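PDB 6Z3U: CYCLIN domain-containing protein from Chaetomium thermophilum, which probably acts as the cyclin H-type regulatory subunit of the CDK-activating kinase complex, in which it pairs with the kinase and a RING-type protein. Local coordinates for residues A10-S15 with F234-I239; S26-M31 with A230-T235; V90-A95 with E338-K343. All blocks are in the same frame, centred on the assembly; numbering follows the deposited sequence.

Contact 1: residues A10-S15 with F234-I239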
loop_
_atom_site.group_PDB
_atom_site.type_symbol
_atom_site.label_atom_id
_atom_site.label_comp_id
_atom_site.label_asym_id
_atom_site.label_seq_id
_atom_site.Cartn_x
_atom_site.Cartn_y
_atom_site.Cartn_z
ATOM N N ALA A 10 -13.270 -12.488 4.666
ATOM C CA ALA A 10 -12.616 -13.166 3.553
ATOM C C ALA A 10 -11.584 -12.262 2.894
ATOM O O ALA A 10 -10.476 -12.704 2.567
ATOM C CB ALA A 10 -13.657 -13.620 2.531
ATOM N N ARG A 11 -11.930 -10.989 2.691
ATOM C CA ARG A 11 -10.993 -10.061 2.067
ATOM C C ARG A 11 -9.782 -9.810 2.953
ATOM O O ARG A 11 -8.679 -9.592 2.439
ATOM C CB ARG A 11 -11.709 -8.754 1.721
ATOM C CG ARG A 11 -10.853 -7.755 0.947
ATOM C CD ARG A 11 -11.679 -6.994 -0.094
ATOM N NE ARG A 11 -12.489 -5.911 0.468
ATOM C CZ ARG A 11 -12.300 -4.610 0.247
ATOM N NH1 ARG A 11 -13.109 -3.723 0.812
ATOM N NH2 ARG A 11 -11.313 -4.183 -0.532
ATOM N N TYR A 12 -9.956 -9.844 4.275
ATOM C CA TYR A 12 -8.811 -9.654 5.159
ATOM C C TYR A 12 -7.825 -10.812 5.042
ATOM O O TYR A 12 -6.608 -10.598 5.027
ATOM C CB TYR A 12 -9.272 -9.501 6.609
ATOM C CG TYR A 12 -8.124 -9.300 7.573
ATOM C CD1 TYR A 12 -7.607 -8.034 7.814
ATOM C CD2 TYR A 12 -7.543 -10.379 8.228
ATOM C CE1 TYR A 12 -6.551 -7.848 8.687
ATOM C CE2 TYR A 12 -6.487 -10.202 9.102
ATOM C CZ TYR A 12 -5.994 -8.934 9.327
ATOM O OH TYR A 12 -4.944 -8.755 10.197
ATOM N N ARG A 13 -8.330 -12.046 4.954
ATOM C CA ARG A 13 -7.455 -13.212 4.895
ATOM C C ARG A 13 -6.607 -13.265 3.633
ATOM O O ARG A 13 -5.725 -14.126 3.542
ATOM C CB ARG A 13 -8.270 -14.501 5.006
ATOM C CG ARG A 13 -8.826 -14.758 6.395
ATOM C CD ARG A 13 -9.513 -16.111 6.476
ATOM N NE ARG A 13 -10.393 -16.212 7.639
ATOM C CZ ARG A 13 -11.724 -16.212 7.593
ATOM N NH1 ARG A 13 -12.417 -16.307 8.720
ATOM N NH2 ARG A 13 -12.367 -16.126 6.436
ATOM N N GLN A 14 -6.843 -12.385 2.665
ATOM C CA GLN A 14 -6.014 -12.331 1.472
ATOM C C GLN A 14 -4.824 -11.394 1.630
ATOM O O GLN A 14 -3.988 -11.317 0.724
ATOM C CB GLN A 14 -6.847 -11.909 0.263
ATOM C CG GLN A 14 -8.051 -12.791 0.032
ATOM C CD GLN A 14 -8.501 -12.775 -1.406
ATOM O OE1 GLN A 14 -8.962 -11.755 -1.919
ATOM N NE2 GLN A 14 -8.368 -13.914 -2.075
ATOM N N SER A 15 -4.728 -10.688 2.752
ATOM C CA SER A 15 -3.639 -9.751 2.960
ATOM C C SER A 15 -2.352 -10.484 3.315
ATOM O O SER A 15 -2.366 -11.602 3.845
ATOM C CB SER A 15 -3.990 -8.766 4.078
ATOM O OG SER A 15 -4.032 -9.421 5.336
ATOM N N PHE A 234 -3.891 -11.203 16.402
ATOM C CA PHE A 234 -5.203 -10.574 16.369
ATOM C C PHE A 234 -5.297 -9.629 15.182
ATOM O O PHE A 234 -4.289 -9.123 14.681
ATOM C CB PHE A 234 -5.489 -9.820 17.672
ATOM C CG PHE A 234 -5.351 -10.669 18.901
ATOM C CD1 PHE A 234 -6.355 -11.552 19.265
ATOM C CD2 PHE A 234 -4.217 -10.589 19.692
ATOM C CE1 PHE A 234 -6.231 -12.337 20.393
ATOM C CE2 PHE A 234 -4.088 -11.371 20.822
ATOM C CZ PHE A 234 -5.096 -12.246 21.175
ATOM N N THR A 235 -6.509 -9.412 14.740
ATOM C CA THR A 235 -6.872 -8.565 13.617
ATOM C C THR A 235 -7.017 -7.116 14.075
ATOM O O THR A 235 -7.370 -6.861 15.230
ATOM C CB THR A 235 -8.184 -9.054 13.010
ATOM O OG1 THR A 235 -8.021 -10.407 12.565
ATOM C CG2 THR A 235 -8.614 -8.201 11.836
ATOM N N PRO A 236 -6.738 -6.138 13.204
ATOM C CA PRO A 236 -6.927 -4.734 13.610
ATOM C C PRO A 236 -8.276 -4.458 14.249
ATOM O O PRO A 236 -8.349 -3.684 15.211
ATOM C CB PRO A 236 -6.745 -3.975 12.291
ATOM C CG PRO A 236 -5.751 -4.800 11.547
ATOM C CD PRO A 236 -6.067 -6.239 11.893
ATOM N N SER A 237 -9.352 -5.066 13.745
ATOM C CA SER A 237 -10.644 -4.915 14.405
ATOM C C SER A 237 -10.602 -5.515 15.804
ATOM O O SER A 237 -11.106 -4.918 16.761
ATOM C CB SER A 237 -11.745 -5.578 13.578
ATOM O OG SER A 237 -11.539 -6.977 13.479
ATOM N N GLN A 238 -9.995 -6.695 15.939
ATOM C CA GLN A 238 -9.898 -7.333 17.247
ATOM C C GLN A 238 -9.047 -6.499 18.198
ATOM O O GLN A 238 -9.432 -6.263 19.350
ATOM C CB GLN A 238 -9.323 -8.740 17.088
ATOM C CG GLN A 238 -10.230 -9.684 16.312
ATOM C CD GLN A 238 -9.545 -10.986 15.942
ATOM O OE1 GLN A 238 -8.363 -11.178 16.220
ATOM N NE2 GLN A 238 -10.288 -11.886 15.312
ATOM N N ILE A 239 -7.880 -6.049 17.735
ATOM C CA ILE A 239 -7.029 -5.200 18.566
ATOM C C ILE A 239 -7.739 -3.893 18.891
ATOM O O ILE A 239 -7.693 -3.409 20.030
ATOM C CB ILE A 239 -5.679 -4.948 17.866
ATOM C CG1 ILE A 239 -4.920 -6.264 17.685
ATOM C CG2 ILE A 239 -4.846 -3.951 18.658
ATOM C CD1 ILE A 239 -3.685 -6.142 16.823
#
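Tyr12, on the short N-terminal helix 7-12, packs on Thr235 and Pro236, the N-cap and first turn of helix 236-247, so the contact joins the N-terminal extension of this all-helical cyclin to the start of a helix within its C-terminal cyclin region. The nearest backbones, at the CA atoms of Tyr12 and Thr235, are 8.7 Å apart, and side chains approaching from opposite directions fill the interval. With CG anti to the backbone N (chi1 -180°), the phenol extends from its helix toward the other segment. Thr235 presents its methyl to one ring face: CG2 lies 3.8 Å from the centroid of the Tyr12 ring and 17° off the normal, a CH-pi contact displaced toward the rim. The Thr235 torsion (chi1 -60°) sets CG2 anti to the backbone N, which turns the methyl to the phenol. Pro236 CD approaches the ring obliquely near its hydroxyl end, 3.6 Å from Tyr12 CE1 and 3.2 Å from Tyr12 OH. Lys186 and Gln17 also touch both Tyr12 and Pro236.

Each backbone is tied locally. Tyr12 O receives both Ser15 OG, at 2.8 Å, and Ser15 N, at 3.0 Å, in a type I turn. Thr235 N donates to Gln238 OE1 at 3.0 Å, meeting the amide from above its carbonyl plane; this resembles one half of a capping box, since the Thr235 side chain makes no capping bond in return. Gln238 NE2 bonds to Val60 O of the RING-type protein, and Arg13 forms a salt bridge with Glu65 of that chain. Across the two segments no hydrogen bond forms, which implies that they are joined by dispersion and CH-pi packing of a buried phenol, while the hydrogen bonds described serve the turns and the RING-type partner.

Contact 2: residues S26-M31 with A230-T235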
loop_
_atom_site.group_PDB
_atom_site.type_symbol
_atom_site.label_atom_id
_atom_site.label_comp_id
_atom_site.label_asym_id
_atom_site.label_seq_id
_atom_site.Cartn_x
_atom_site.Cartn_y
_atom_site.Cartn_z
ATOM N N SER A 26 2.323 -20.372 19.727
ATOM C CA SER A 26 3.244 -21.501 19.672
ATOM C C SER A 26 4.105 -21.436 18.418
ATOM O O SER A 26 5.308 -21.712 18.467
ATOM C CB SER A 26 2.466 -22.816 19.727
ATOM O OG SER A 26 3.343 -23.927 19.812
ATOM N N GLN A 27 3.504 -21.065 17.285
ATOM C CA GLN A 27 4.274 -20.909 16.056
ATOM C C GLN A 27 5.281 -19.772 16.176
ATOM O O GLN A 27 6.413 -19.880 15.690
ATOM C CB GLN A 27 3.327 -20.663 14.882
ATOM C CG GLN A 27 2.591 -21.903 14.404
ATOM C CD GLN A 27 1.446 -21.572 13.465
ATOM O OE1 GLN A 27 0.295 -21.916 13.730
ATOM N NE2 GLN A 27 1.756 -20.894 12.366
ATOM N N LEU A 28 4.887 -18.672 16.825
ATOM C CA LEU A 28 5.785 -17.530 16.965
ATOM C C LEU A 28 7.016 -17.897 17.782
ATOM O O LEU A 28 8.143 -17.547 17.412
ATOM C CB LEU A 28 5.047 -16.360 17.615
ATOM C CG LEU A 28 5.538 -14.957 17.257
ATOM C CD1 LEU A 28 5.207 -14.634 15.811
ATOM C CD2 LEU A 28 4.929 -13.917 18.186
ATOM N N ALA A 29 6.826 -18.605 18.895
ATOM C CA ALA A 29 7.962 -18.978 19.729
ATOM C C ALA A 29 8.915 -19.893 18.968
ATOM O O ALA A 29 10.132 -19.678 18.968
ATOM C CB ALA A 29 7.469 -19.647 21.012
ATOM N N SER A 30 8.375 -20.916 18.301
ATOM C CA SER A 30 9.224 -21.863 17.585
ATOM C C SER A 30 10.073 -21.164 16.529
ATOM O O SER A 30 11.265 -21.463 16.384
ATOM C CB SER A 30 8.365 -22.957 16.952
ATOM O OG SER A 30 7.776 -23.772 17.951
ATOM N N MET A 31 9.481 -20.230 15.780
ATOM C CA MET A 31 10.252 -19.467 14.804
ATOM C C MET A 31 11.380 -18.688 15.471
ATOM O O MET A 31 12.533 -18.748 15.033
ATOM C CB MET A 31 9.333 -18.524 14.025
ATOM C CG MET A 31 8.559 -19.212 12.921
ATOM S SD MET A 31 7.660 -18.071 11.860
ATOM C CE MET A 31 6.201 -17.788 12.848
ATOM N N ALA A 230 0.637 -8.288 19.650
ATOM C CA ALA A 230 -0.783 -8.209 19.319
ATOM C C ALA A 230 -1.025 -8.418 17.828
ATOM O O ALA A 230 -1.937 -9.157 17.439
ATOM C CB ALA A 230 -1.348 -6.861 19.769
ATOM N N TYR A 231 -0.219 -7.780 16.976
ATOM C CA TYR A 231 -0.462 -7.853 15.538
ATOM C C TYR A 231 -0.382 -9.281 15.017
ATOM O O TYR A 231 -1.081 -9.630 14.059
ATOM C CB TYR A 231 0.540 -6.970 14.791
ATOM C CG TYR A 231 0.177 -5.504 14.745
ATOM C CD1 TYR A 231 -0.295 -4.848 15.873
ATOM C CD2 TYR A 231 0.320 -4.772 13.574
ATOM C CE1 TYR A 231 -0.625 -3.507 15.834
ATOM C CE2 TYR A 231 -0.005 -3.430 13.526
ATOM C CZ TYR A 231 -0.474 -2.803 14.659
ATOM O OH TYR A 231 -0.800 -1.469 14.617
ATOM N N PHE A 232 0.449 -10.123 15.635
ATOM C CA PHE A 232 0.675 -11.464 15.113
ATOM C C PHE A 232 -0.476 -12.420 15.404
ATOM O O PHE A 232 -0.631 -13.415 14.687
ATOM C CB PHE A 232 1.963 -12.057 15.696
ATOM C CG PHE A 232 3.197 -11.257 15.390
ATOM C CD1 PHE A 232 3.590 -11.032 14.082
ATOM C CD2 PHE A 232 3.976 -10.749 16.416
ATOM C CE1 PHE A 232 4.728 -10.300 13.804
ATOM C CE2 PHE A 232 5.113 -10.019 16.142
ATOM C CZ PHE A 232 5.490 -9.796 14.835
ATOM N N HIS A 233 -1.285 -12.141 16.426
ATOM C CA HIS A 233 -2.336 -13.053 16.847
ATOM C C HIS A 233 -3.741 -12.489 16.712
ATOM O O HIS A 233 -4.705 -13.241 16.890
ATOM C CB HIS A 233 -2.113 -13.472 18.309
ATOM C CG HIS A 233 -0.700 -13.857 18.613
ATOM N ND1 HIS A 233 -0.046 -14.872 17.952
ATOM C CD2 HIS A 233 0.187 -13.357 19.507
ATOM C CE1 HIS A 233 1.182 -14.984 18.425
ATOM N NE2 HIS A 233 1.348 -14.076 19.370
ATOM N N PHE A 234 -3.891 -11.203 16.402
ATOM C CA PHE A 234 -5.203 -10.574 16.369
ATOM C C PHE A 234 -5.297 -9.629 15.182
ATOM O O PHE A 234 -4.289 -9.123 14.681
ATOM C CB PHE A 234 -5.489 -9.820 17.672
ATOM C CG PHE A 234 -5.351 -10.669 18.901
ATOM C CD1 PHE A 234 -6.355 -11.552 19.265
ATOM C CD2 PHE A 234 -4.217 -10.589 19.692
ATOM C CE1 PHE A 234 -6.231 -12.337 20.393
ATOM C CE2 PHE A 234 -4.088 -11.371 20.822
ATOM C CZ PHE A 234 -5.096 -12.246 21.175
ATOM N N THR A 235 -6.509 -9.412 14.740
ATOM C CA THR A 235 -6.872 -8.565 13.617
ATOM C C THR A 235 -7.017 -7.116 14.075
ATOM O O THR A 235 -7.370 -6.861 15.230
ATOM C CB THR A 235 -8.184 -9.054 13.010
ATOM O OG1 THR A 235 -8.021 -10.407 12.565
ATOM C CG2 THR A 235 -8.614 -8.201 11.836
#
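Leu28, on the long helix 25-48, lodges against Phe232 and His233 of the short, weakly bonded helix 230-233, joining an N-terminal helix to the C-terminal cyclin region of this helical fold. The two branches of the leucine divide the work. CD1 sits over one face of the Phe232 ring, 4.2 Å from its centroid and 23° off the normal, a CH-pi contact offset toward the rim. CD2 touches the same ring at one atom, 3.8 Å from Phe232 CD2, and also meets the imidazole obliquely, 3.8 Å from His233 NE2. The Leu28 and Phe232 side chains cross at about a right angle, and both methyls touch the one ring. Leu28 CG is turned roughly anti to its backbone N (chi1 -152°), directing the fork at the aromatic pair. An alanine here would remove both methyls and would probably leave a gap over the Phe232 face and beside His233 NE2.

Further out, the rings are backed by their own segment and by Phe23, just before helix 25-48. Phe232 CB lies above the centre of the His233 ring, and His233 CB in turn lies over a face of Phe234. Phe23 touches Leu28 and is backbone-bonded to Phe232, while Ile123 of helix 108-124 also touches the leucine. Lys119 of that helix packs on Phe232, and Met328 of helix 313-330 on His233. The polar end of the imidazole is held as well, which probably limits its rotation: His233 ND1 is hydrogen-bonded to the backbone oxygen of Phe23.

Contact 3: residues V90-A95 with E338-K343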
loop_
_atom_site.group_PDB
_atom_site.type_symbol
_atom_site.label_atom_id
_atom_site.label_comp_id
_atom_site.label_asym_id
_atom_site.label_seq_id
_atom_site.Cartn_x
_atom_site.Cartn_y
_atom_site.Cartn_z
ATOM N N VAL A 90 14.588 -6.636 21.541
ATOM C CA VAL A 90 13.655 -6.192 20.510
ATOM C C VAL A 90 12.579 -5.305 21.122
ATOM O O VAL A 90 12.215 -4.265 20.561
ATOM C CB VAL A 90 13.041 -7.402 19.783
ATOM C CG1 VAL A 90 11.913 -6.953 18.861
ATOM C CG2 VAL A 90 14.106 -8.139 19.002
ATOM N N THR A 91 12.062 -5.696 22.289
ATOM C CA THR A 91 11.045 -4.888 22.951
ATOM C C THR A 91 11.618 -3.550 23.397
ATOM O O THR A 91 10.959 -2.511 23.270
ATOM C CB THR A 91 10.470 -5.652 24.144
ATOM O OG1 THR A 91 10.052 -6.955 23.717
ATOM C CG2 THR A 91 9.280 -4.917 24.736
ATOM N N PHE A 92 12.844 -3.554 23.921
ATOM C CA PHE A 92 13.466 -2.311 24.363
ATOM C C PHE A 92 13.668 -1.356 23.193
ATOM O O PHE A 92 13.364 -0.162 23.289
ATOM C CB PHE A 92 14.797 -2.614 25.058
ATOM C CG PHE A 92 15.645 -1.399 25.308
ATOM C CD1 PHE A 92 15.364 -0.544 26.361
ATOM C CD2 PHE A 92 16.733 -1.118 24.498
ATOM C CE1 PHE A 92 16.145 0.574 26.594
ATOM C CE2 PHE A 92 17.517 -0.003 24.727
ATOM C CZ PHE A 92 17.223 0.844 25.777
ATOM N N TYR A 93 14.174 -1.869 22.071
ATOM C CA TYR A 93 14.449 -1.021 20.919
ATOM C C TYR A 93 13.191 -0.671 20.135
ATOM O O TYR A 93 13.191 0.330 19.411
ATOM C CB TYR A 93 15.472 -1.699 20.003
ATOM C CG TYR A 93 16.883 -1.628 20.547
ATOM C CD1 TYR A 93 17.553 -0.414 20.632
ATOM C CD2 TYR A 93 17.543 -2.771 20.983
ATOM C CE1 TYR A 93 18.839 -0.340 21.135
ATOM C CE2 TYR A 93 18.833 -2.706 21.487
ATOM C CZ TYR A 93 19.475 -1.486 21.559
ATOM O OH TYR A 93 20.756 -1.403 22.055
ATOM N N THR A 94 12.126 -1.465 20.256
ATOM C CA THR A 94 10.846 -1.058 19.681
ATOM C C THR A 94 10.289 0.160 20.411
ATOM O O THR A 94 9.674 1.035 19.791
ATOM C CB THR A 94 9.847 -2.215 19.733
ATOM O OG1 THR A 94 10.409 -3.367 19.094
ATOM C CG2 THR A 94 8.551 -1.837 19.026
ATOM N N ALA A 95 10.485 0.226 21.730
ATOM C CA ALA A 95 10.063 1.405 22.478
ATOM C C ALA A 95 10.934 2.606 22.137
ATOM O O ALA A 95 10.435 3.731 22.029
ATOM C CB ALA A 95 10.106 1.117 23.978
ATOM N N GLU A 338 7.566 5.012 30.438
ATOM C CA GLU A 338 8.653 5.424 31.315
ATOM C C GLU A 338 9.499 4.250 31.789
ATOM O O GLU A 338 10.669 4.447 32.135
ATOM C CB GLU A 338 8.082 6.178 32.520
ATOM C CG GLU A 338 7.268 7.407 32.137
ATOM C CD GLU A 338 6.352 7.879 33.250
ATOM O OE1 GLU A 338 6.712 7.708 34.435
ATOM O OE2 GLU A 338 5.267 8.418 32.936
ATOM N N HIS A 339 8.938 3.037 31.806
ATOM C CA HIS A 339 9.708 1.871 32.228
ATOM C C HIS A 339 10.839 1.567 31.257
ATOM O O HIS A 339 11.960 1.256 31.677
ATOM C CB HIS A 339 8.789 0.657 32.359
ATOM C CG HIS A 339 9.521 -0.644 32.471
ATOM N ND1 HIS A 339 10.219 -1.012 33.600
ATOM C CD2 HIS A 339 9.668 -1.662 31.590
ATOM C CE1 HIS A 339 10.762 -2.202 33.413
ATOM N NE2 HIS A 339 10.444 -2.618 32.200
ATOM N N TRP A 340 10.566 1.644 29.956
ATOM C CA TRP A 340 11.573 1.336 28.950
ATOM C C TRP A 340 12.512 2.501 28.671
ATOM O O TRP A 340 13.477 2.327 27.920
ATOM C CB TRP A 340 10.887 0.898 27.655
ATOM C CG TRP A 340 10.054 -0.338 27.824
ATOM C CD1 TRP A 340 8.708 -0.396 28.038
ATOM C CD2 TRP A 340 10.517 -1.694 27.801
ATOM N NE1 TRP A 340 8.302 -1.704 28.148
ATOM C CE2 TRP A 340 9.393 -2.521 28.005
ATOM C CE3 TRP A 340 11.770 -2.289 27.626
ATOM C CZ2 TRP A 340 9.485 -3.911 28.037
ATOM C CZ3 TRP A 340 11.859 -3.670 27.658
ATOM C CH2 TRP A 340 10.725 -4.465 27.861
ATOM N N ASN A 341 12.253 3.677 29.244
ATOM C CA ASN A 341 13.163 4.812 29.162
ATOM C C ASN A 341 13.843 5.090 30.497
ATOM O O ASN A 341 14.576 6.077 30.618
ATOM C CB ASN A 341 12.416 6.058 28.681
ATOM C CG ASN A 341 13.353 7.190 28.295
ATOM O OD1 ASN A 341 14.473 6.958 27.838
ATOM N ND2 ASN A 341 12.895 8.424 28.479
ATOM N N ASN A 342 13.619 4.241 31.496
ATOM C CA ASN A 342 14.209 4.443 32.812
ATOM C C ASN A 342 15.698 4.126 32.780
ATOM O O ASN A 342 16.126 3.127 32.196
ATOM C CB ASN A 342 13.499 3.568 33.844
ATOM C CG ASN A 342 13.983 3.817 35.263
ATOM O OD1 ASN A 342 15.166 4.061 35.500
ATOM N ND2 ASN A 342 13.060 3.752 36.219
ATOM N N LYS A 343 16.491 4.994 33.411
ATOM C CA LYS A 343 17.933 4.783 33.440
ATOM C C LYS A 343 18.306 3.600 34.325
ATOM O O LYS A 343 19.305 2.921 34.060
ATOM C CB LYS A 343 18.635 6.051 33.927
ATOM C CG LYS A 343 19.969 6.328 33.250
ATOM C CD LYS A 343 19.778 6.794 31.811
ATOM C CE LYS A 343 21.111 7.047 31.123
ATOM N NZ LYS A 343 20.930 7.407 29.690
#
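The backbones of Phe92 and Trp340 come within 6.2 Å at their CA atoms, where an irregular, helix-like turn at 338-340 meets helix 83-103 of the all-helical cyclin fold. That loop follows helix 313-330 and leads into helix 343-358, and Trp340 makes every close contact from its side. The indole lies against the helix at Thr91, Phe92 and Ala95, an i, i+1, i+4 set spanning about one turn. Thr91 CG2 stands over one face of the six-membered ring, 3.8 Å from its centroid and 30° off the normal, offset toward the rim, in a CH-pi contact. His339 CD2 covers the opposite face, so the indole is held between a methyl and an imidazole. At the root of the tryptophan side chain, Ala95 CB lies 3.8 Å from Trp340 CB. Phe92 slides past the indole in the opposite direction, its CB 4.0 Å from Trp340 CE3, and its ring, placed by CG anti to the backbone N (chi1 169°), reaches the Trp340 carbonyl obliquely, with CE1 3.5 Å from Trp340 O. No hydrogen bond crosses between the segments.

The polar atoms find their partners outside the two segments. Thr91 OG1 bonds back to Leu87 O within its own helix, which leaves the methyl turned to the indole, and Trp340 O accepts a weak hydrogen bond from Arg99 NH1. Leu88 also touches Trp340. The rim nitrogen of the indole is likewise satisfied: Trp340 NE1 is hydrogen-bonded to Glu332 OE2.

In the fold
Contacts 1 and 2 share Phe234 and Thr235: the N-terminal extension meets the region around helices 230-233 and 236-247 twice, with centres 14 Å apart, and Ile239 CD1 packs on Tyr231 CD1 at 3.8 Å to join them. In both, every touching residue is buried, and both border the RING-type protein; contact 1 also meets the kinase chain. Contact 3 lies 28 Å from contact 1, centre to centre, on the opposite side of the chain's centre, is partly buried, and no other protein chain of the assembly touches its two segments. All three use a methyl over an aromatic face, without hydrogen bonds across, but the ring is a phenol, a phenyl or an indole.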